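24-sterol C-methyltransferase (Haloferax volcanii, PDB 6F5Z) is a putative S-adenosylmethionine-dependent methyltransferase that binds the cofactor product S-adenosyl-L-homocysteine and forms a complex with the activator Trm112. Local coordinates at residues D21-R33 with A180-I192. Residues are numbered along the deposited sequence; the frame is centred on the assembly and turned at random.
With SAH (S-adenosyl-L-homocysteine), chain G.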
loop_
_atom_site.group_PDB
_atom_site.type_symbol
_atom_site.label_atom_id
_atom_site.label_comp_id
_atom_site.label_asym_id
_atom_site.label_seq_id
_atom_site.Cartn_x
_atom_site.Cartn_y
_atom_site.Cartn_z
ATOM N N ASP B 21 -17.572 -15.800 -5.568
ATOM C CA ASP B 21 -16.584 -16.806 -5.961
ATOM C C ASP B 21 -15.591 -16.316 -7.010
ATOM O O ASP B 21 -14.393 -16.631 -6.926
ATOM C CB ASP B 21 -17.278 -18.101 -6.419
ATOM C CG ASP B 21 -18.016 -18.831 -5.304
ATOM O OD1 ASP B 21 -17.625 -18.665 -4.118
ATOM O OD2 ASP B 21 -18.977 -19.578 -5.615
ATOM N N ARG B 22 -16.077 -15.514 -7.959
ATOM C CA ARG B 22 -15.203 -14.973 -9.012
ATOM C C ARG B 22 -14.302 -13.851 -8.439
ATOM O O ARG B 22 -13.091 -13.854 -8.649
ATOM C CB ARG B 22 -16.029 -14.389 -10.173
ATOM C CG ARG B 22 -16.800 -15.460 -10.954
ATOM C CD ARG B 22 -17.429 -14.937 -12.242
ATOM N NE ARG B 22 -18.453 -13.917 -12.007
ATOM C CZ ARG B 22 -19.727 -14.166 -11.713
ATOM N NH1 ARG B 22 -20.576 -13.167 -11.522
ATOM N NH2 ARG B 22 -20.160 -15.414 -11.601
ATOM N N HIS B 23 -14.916 -12.909 -7.714
ATOM C CA HIS B 23 -14.180 -11.756 -7.208
ATOM C C HIS B 23 -13.173 -12.113 -6.141
ATOM O O HIS B 23 -12.123 -11.452 -6.035
ATOM C CB HIS B 23 -15.159 -10.695 -6.710
ATOM C CG HIS B 23 -16.004 -10.195 -7.840
ATOM N ND1 HIS B 23 -17.249 -9.639 -7.625
ATOM C CD2 HIS B 23 -15.771 -10.237 -9.176
ATOM C CE1 HIS B 23 -17.729 -9.348 -8.829
ATOM N NE2 HIS B 23 -16.874 -9.681 -9.787
ATOM N N TRP B 24 -13.452 -13.187 -5.366
ATOM C CA TRP B 24 -12.504 -13.621 -4.333
ATOM C C TRP B 24 -11.133 -13.927 -4.905
ATOM O O TRP B 24 -10.119 -13.774 -4.202
ATOM C CB TRP B 24 -13.041 -14.904 -3.662
ATOM C CG TRP B 24 -12.153 -15.431 -2.575
ATOM C CD1 TRP B 24 -11.492 -16.630 -2.559
ATOM C CD2 TRP B 24 -11.880 -14.802 -1.317
ATOM N NE1 TRP B 24 -10.824 -16.787 -1.365
ATOM C CE2 TRP B 24 -11.065 -15.682 -0.576
ATOM C CE3 TRP B 24 -12.279 -13.587 -0.730
ATOM C CZ2 TRP B 24 -10.594 -15.359 0.708
ATOM C CZ3 TRP B 24 -11.809 -13.261 0.535
ATOM C CH2 TRP B 24 -10.963 -14.130 1.232
ATOM N N HIS B 25 -11.067 -14.387 -6.181
ATOM C CA HIS B 25 -9.771 -14.728 -6.774
ATOM C C HIS B 25 -8.752 -13.611 -6.642
ATOM O O HIS B 25 -7.561 -13.882 -6.465
ATOM C CB HIS B 25 -9.896 -15.023 -8.273
ATOM C CG HIS B 25 -10.779 -16.188 -8.611
ATOM N ND1 HIS B 25 -11.208 -16.391 -9.914
ATOM C CD2 HIS B 25 -11.323 -17.142 -7.817
ATOM C CE1 HIS B 25 -11.973 -17.482 -9.881
ATOM N NE2 HIS B 25 -12.097 -17.959 -8.651
ATOM N N THR B 26 -9.216 -12.356 -6.742
ATOM C CA THR B 26 -8.263 -11.235 -6.588
ATOM C C THR B 26 -8.501 -10.508 -5.264
ATOM O O THR B 26 -7.554 -9.986 -4.659
ATOM C CB THR B 26 -8.333 -10.269 -7.763
ATOM O OG1 THR B 26 -9.656 -9.744 -7.872
ATOM C CG2 THR B 26 -7.903 -10.936 -9.064
ATOM N N ALA B 27 -9.778 -10.426 -4.830
ATOM C CA ALA B 27 -10.090 -9.719 -3.565
ATOM C C ALA B 27 -9.329 -10.305 -2.389
ATOM O O ALA B 27 -8.942 -9.557 -1.475
ATOM C CB ALA B 27 -11.585 -9.776 -3.250
ATOM N N LYS B 28 -9.090 -11.636 -2.386
ATOM C CA LYS B 28 -8.384 -12.206 -1.243
ATOM C C LYS B 28 -7.019 -11.546 -1.063
ATOM O O LYS B 28 -6.593 -11.380 0.094
ATOM C CB LYS B 28 -8.229 -13.718 -1.420
ATOM C CG LYS B 28 -7.357 -14.168 -2.563
ATOM C CD LYS B 28 -7.363 -15.713 -2.685
ATOM C CE LYS B 28 -6.520 -16.182 -3.840
ATOM N NZ LYS B 28 -6.712 -17.639 -4.082
ATOM N N HIS B 29 -6.339 -11.194 -2.160
ATOM C CA HIS B 29 -4.996 -10.615 -2.084
ATOM C C HIS B 29 -5.066 -9.173 -1.664
ATOM O O HIS B 29 -4.215 -8.711 -0.894
ATOM C CB HIS B 29 -4.276 -10.707 -3.432
ATOM C CG HIS B 29 -3.974 -12.114 -3.829
ATOM N ND1 HIS B 29 -3.160 -12.920 -3.053
ATOM C CD2 HIS B 29 -4.413 -12.827 -4.894
ATOM C CE1 HIS B 29 -3.076 -14.077 -3.692
ATOM N NE2 HIS B 29 -3.838 -14.083 -4.789
ATOM N N ALA B 30 -6.065 -8.436 -2.170
ATOM C CA ALA B 30 -6.193 -7.017 -1.794
ATOM C C ALA B 30 -6.571 -6.907 -0.308
ATOM O O ALA B 30 -6.018 -6.088 0.419
ATOM C CB ALA B 30 -7.260 -6.340 -2.648
ATOM N N LEU B 31 -7.495 -7.764 0.169
ATOM C CA LEU B 31 -7.912 -7.724 1.567
ATOM C C LEU B 31 -6.742 -8.020 2.487
ATOM O O LEU B 31 -6.609 -7.405 3.558
ATOM C CB LEU B 31 -9.026 -8.749 1.832
ATOM C CG LEU B 31 -10.340 -8.362 1.181
ATOM C CD1 LEU B 31 -11.290 -9.582 1.028
ATOM C CD2 LEU B 31 -11.039 -7.260 1.959
ATOM N N ALA B 32 -5.861 -8.947 2.053
ATOM C CA ALA B 32 -4.734 -9.332 2.903
ATOM C C ALA B 32 -3.765 -8.189 3.116
ATOM O O ALA B 32 -2.982 -8.260 4.079
ATOM C CB ALA B 32 -3.994 -10.520 2.314
ATOM N N ARG B 33 -3.794 -7.167 2.251
ATOM C CA ARG B 33 -2.866 -6.035 2.340
ATOM C C ARG B 33 -3.363 -5.025 3.365
ATOM O O ARG B 33 -2.557 -4.155 3.776
ATOM C CB ARG B 33 -2.753 -5.332 0.963
ATOM C CG ARG B 33 -2.046 -6.196 -0.041
ATOM C CD ARG B 33 -1.974 -5.575 -1.419
ATOM N NE ARG B 33 -1.515 -6.561 -2.402
ATOM C CZ ARG B 33 -1.065 -6.260 -3.615
ATOM N NH1 ARG B 33 -0.986 -4.998 -4.007
ATOM N NH2 ARG B 33 -0.712 -7.226 -4.455
ATOM N N ALA B 180 -1.214 5.682 -1.585
ATOM C CA ALA B 180 -0.131 4.908 -0.957
ATOM C C ALA B 180 0.388 3.761 -1.791
ATOM O O ALA B 180 1.518 3.310 -1.571
ATOM C CB ALA B 180 -0.592 4.367 0.391
ATOM N N GLU B 181 -0.454 3.256 -2.704
ATOM C CA GLU B 181 -0.115 2.086 -3.469
ATOM C C GLU B 181 -1.071 2.004 -4.626
ATOM O O GLU B 181 -2.237 2.409 -4.498
ATOM C CB GLU B 181 -0.342 0.845 -2.561
ATOM C CG GLU B 181 0.218 -0.429 -3.135
ATOM C CD GLU B 181 -0.805 -1.464 -3.557
ATOM O OE1 GLU B 181 -1.258 -1.414 -4.721
ATOM O OE2 GLU B 181 -1.113 -2.360 -2.742
ATOM N N GLN B 182 -0.596 1.472 -5.736
ATOM C CA GLN B 182 -1.512 1.178 -6.837
ATOM C C GLN B 182 -0.948 -0.029 -7.572
ATOM O O GLN B 182 0.250 -0.046 -7.862
ATOM C CB GLN B 182 -1.733 2.365 -7.747
ATOM C CG GLN B 182 -2.825 2.016 -8.781
ATOM C CD GLN B 182 -3.109 3.164 -9.711
ATOM O OE1 GLN B 182 -2.176 3.585 -10.423
ATOM N NE2 GLN B 182 -4.352 3.688 -9.718
ATOM N N ASP B 183 -1.785 -1.034 -7.808
ATOM C CA ASP B 183 -1.249 -2.261 -8.387
ATOM C C ASP B 183 -2.282 -3.008 -9.202
ATOM O O ASP B 183 -3.475 -2.729 -9.144
ATOM C CB ASP B 183 -0.837 -3.174 -7.199
ATOM C CG ASP B 183 0.205 -4.258 -7.468
ATOM O OD1 ASP B 183 0.822 -4.240 -8.568
ATOM O OD2 ASP B 183 0.493 -5.051 -6.524
ATOM N N SER B 184 -1.790 -3.993 -9.970
ATOM C CA SER B 184 -2.617 -4.956 -10.690
ATOM C C SER B 184 -2.504 -6.289 -9.925
ATOM O O SER B 184 -1.392 -6.705 -9.590
ATOM C CB SER B 184 -2.050 -5.167 -12.090
ATOM O OG SER B 184 -2.151 -3.969 -12.842
ATOM N N ILE B 185 -3.630 -6.918 -9.629
ATOM C CA ILE B 185 -3.656 -8.207 -8.945
ATOM C C ILE B 185 -4.194 -9.228 -9.942
ATOM O O ILE B 185 -5.356 -9.136 -10.375
ATOM C CB ILE B 185 -4.560 -8.125 -7.693
ATOM C CG1 ILE B 185 -3.967 -7.044 -6.719
ATOM C CG2 ILE B 185 -4.590 -9.499 -6.983
ATOM C CD1 ILE B 185 -4.821 -6.857 -5.461
ATOM N N ALA B 186 -3.323 -10.178 -10.324
ATOM C CA ALA B 186 -3.726 -11.167 -11.310
ATOM C C ALA B 186 -4.742 -12.145 -10.738
ATOM O O ALA B 186 -4.705 -12.473 -9.526
ATOM C CB ALA B 186 -2.515 -11.941 -11.788
ATOM N N ASP B 187 -5.628 -12.665 -11.633
ATOM C CA ASP B 187 -6.553 -13.732 -11.281
ATOM C C ASP B 187 -5.871 -14.978 -11.836
ATOM O O ASP B 187 -5.853 -15.206 -13.057
ATOM C CB ASP B 187 -7.942 -13.524 -11.892
ATOM C CG ASP B 187 -8.892 -14.662 -11.574
ATOM O OD1 ASP B 187 -8.404 -15.759 -11.213
ATOM O OD2 ASP B 187 -10.116 -14.449 -11.638
ATOM N N LEU B 188 -5.311 -15.778 -10.928
ATOM C CA LEU B 188 -4.583 -17.006 -11.310
ATOM C C LEU B 188 -5.476 -18.226 -11.197
ATOM O O LEU B 188 -5.056 -19.322 -11.587
ATOM C CB LEU B 188 -3.382 -17.204 -10.379
ATOM C CG LEU B 188 -2.289 -16.125 -10.397
ATOM C CD1 LEU B 188 -1.105 -16.538 -9.522
ATOM C CD2 LEU B 188 -1.826 -15.787 -11.802
ATOM N N ASP B 189 -6.666 -18.074 -10.625
ATOM C CA ASP B 189 -7.555 -19.200 -10.370
ATOM C C ASP B 189 -8.446 -19.542 -11.516
ATOM O O ASP B 189 -8.811 -20.708 -11.678
ATOM C CB ASP B 189 -8.410 -18.952 -9.127
ATOM C CG ASP B 189 -7.542 -18.919 -7.894
ATOM O OD1 ASP B 189 -6.831 -19.912 -7.650
ATOM O OD2 ASP B 189 -7.488 -17.854 -7.234
ATOM N N ILE B 190 -8.884 -18.547 -12.278
ATOM C CA ILE B 190 -9.793 -18.850 -13.382
ATOM C C ILE B 190 -9.097 -19.743 -14.410
ATOM O O ILE B 190 -7.948 -19.492 -14.792
ATOM C CB ILE B 190 -10.398 -17.551 -14.009
ATOM C CG1 ILE B 190 -11.526 -17.907 -14.998
ATOM C CG2 ILE B 190 -9.311 -16.653 -14.623
ATOM C CD1 ILE B 190 -12.408 -16.713 -15.463
ATOM N N ASP B 191 -9.801 -20.814 -14.820
ATOM C CA ASP B 191 -9.241 -21.767 -15.779
ATOM C C ASP B 191 -9.216 -21.145 -17.177
ATOM O O ASP B 191 -10.175 -20.495 -17.593
ATOM C CB ASP B 191 -10.113 -23.046 -15.807
ATOM C CG ASP B 191 -9.637 -24.112 -16.789
ATOM O OD1 ASP B 191 -8.503 -24.616 -16.619
ATOM O OD2 ASP B 191 -10.401 -24.439 -17.728
ATOM N N ILE B 192 -8.100 -21.306 -17.860
ATOM C CA ILE B 192 -7.959 -20.814 -19.229
ATOM C C ILE B 192 -7.799 -22.062 -20.111
ATOM O O ILE B 192 -6.782 -22.748 -20.003
ATOM C CB ILE B 192 -6.816 -19.797 -19.404
ATOM C CG1 ILE B 192 -7.137 -18.541 -18.528
ATOM C CG2 ILE B 192 -6.673 -19.394 -20.903
ATOM C CD1 ILE B 192 -6.100 -17.500 -18.571
HETATM N N SAH G . -18.396 -6.145 -3.639
HETATM C CA SAH G . -19.197 -7.299 -4.129
HETATM C CB SAH G . -20.387 -6.900 -5.088
HETATM C CG SAH G . -19.917 -6.264 -6.392
HETATM S SD SAH G . -21.346 -5.854 -7.461
HETATM C C SAH G . -18.314 -8.357 -4.842
HETATM O O SAH G . -17.040 -8.075 -4.863
HETATM O OXT SAH G . -18.783 -9.364 -5.320
HETATM C "C5'" SAH G . -21.659 -4.113 -7.084
HETATM C "C4'" SAH G . -22.433 -3.901 -5.796
HETATM O "O4'" SAH G . -22.511 -2.471 -5.558
HETATM C "C3'" SAH G . -23.875 -4.407 -5.916
HETATM O "O3'" SAH G . -24.259 -5.233 -4.816
HETATM C "C2'" SAH G . -24.692 -3.124 -6.106
HETATM O "O2'" SAH G . -26.037 -3.181 -5.635
HETATM C "C1'" SAH G . -23.861 -2.095 -5.341
HETATM N N9 SAH G . -24.019 -0.716 -5.808
HETATM C C8 SAH G . -23.834 -0.248 -7.086
HETATM N N7 SAH G . -23.997 1.047 -7.210
HETATM C C5 SAH G . -24.306 1.465 -5.924
HETATM C C6 SAH G . -24.599 2.735 -5.378
HETATM N N6 SAH G . -24.662 3.864 -6.098
HETATM N N1 SAH G . -24.872 2.804 -4.051
HETATM C C2 SAH G . -24.874 1.673 -3.332
HETATM N N3 SAH G . -24.614 0.425 -3.732
HETATM C C4 SAH G . -24.327 0.386 -5.050
HETATM O O HOH W 1 -6.125 -15.675 -8.075
HETATM O O HOH W 2 -9.247 -18.062 -5.179
#
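His25 meets Asp187 through its ring edge: ND1 donates to Asp187 OD2 at 2.8 Å, with the acceptor in the ring plane and the carboxylate turned 70° from it. CB of Asp189 lies over one ring face, a CH-pi contact 3.6 Å from the centroid of His25. A flat ring suits this place because edge and face are both used. Two residues earlier in the helix, His23 points away from the loop, and its ND1 binds OXT of S-adenosyl-L-homocysteine. Thr26 sets its methyl CG2 3.4 Å from Ile185 O, while OG1 turns to Thr218 of the neighbouring strand 218-224. Lys28 reaches Asp189 OD2 with NZ at 3.3 Å, a long salt bridge seconded by a bridging water. Farther along, CB of His29 and CB of Ala30 rest on Ile185, a branched residue able to offer CG2 to the first and CD1 to the second. Arg33, stretched from CG to NE, lays one guanidinium face over Ile185 and directs NH1 and NH2 to the same oxygen, Asp183 OD2, with NH1 at 2.9 Å. In Asp187 the anti torsion (chi1 178°) carries the carboxylate toward His25, and OD1 accepts from Asp189 N, closing an Asx turn, and from Ile190 N, which widens it to an Asx motif. Replacing it with an alanine would probably leave His25 ND1 without its acceptor and free the 187-190 turn to shift. Polar pairs thus flank the apolar patch at Ile185, His25-Asp187 and Lys28-Asp189 on one side and Arg33-Asp183 on the other, tying helix 16-33 of this Rossmann-like methyltransferase to edge strand 178-185 and its following loop.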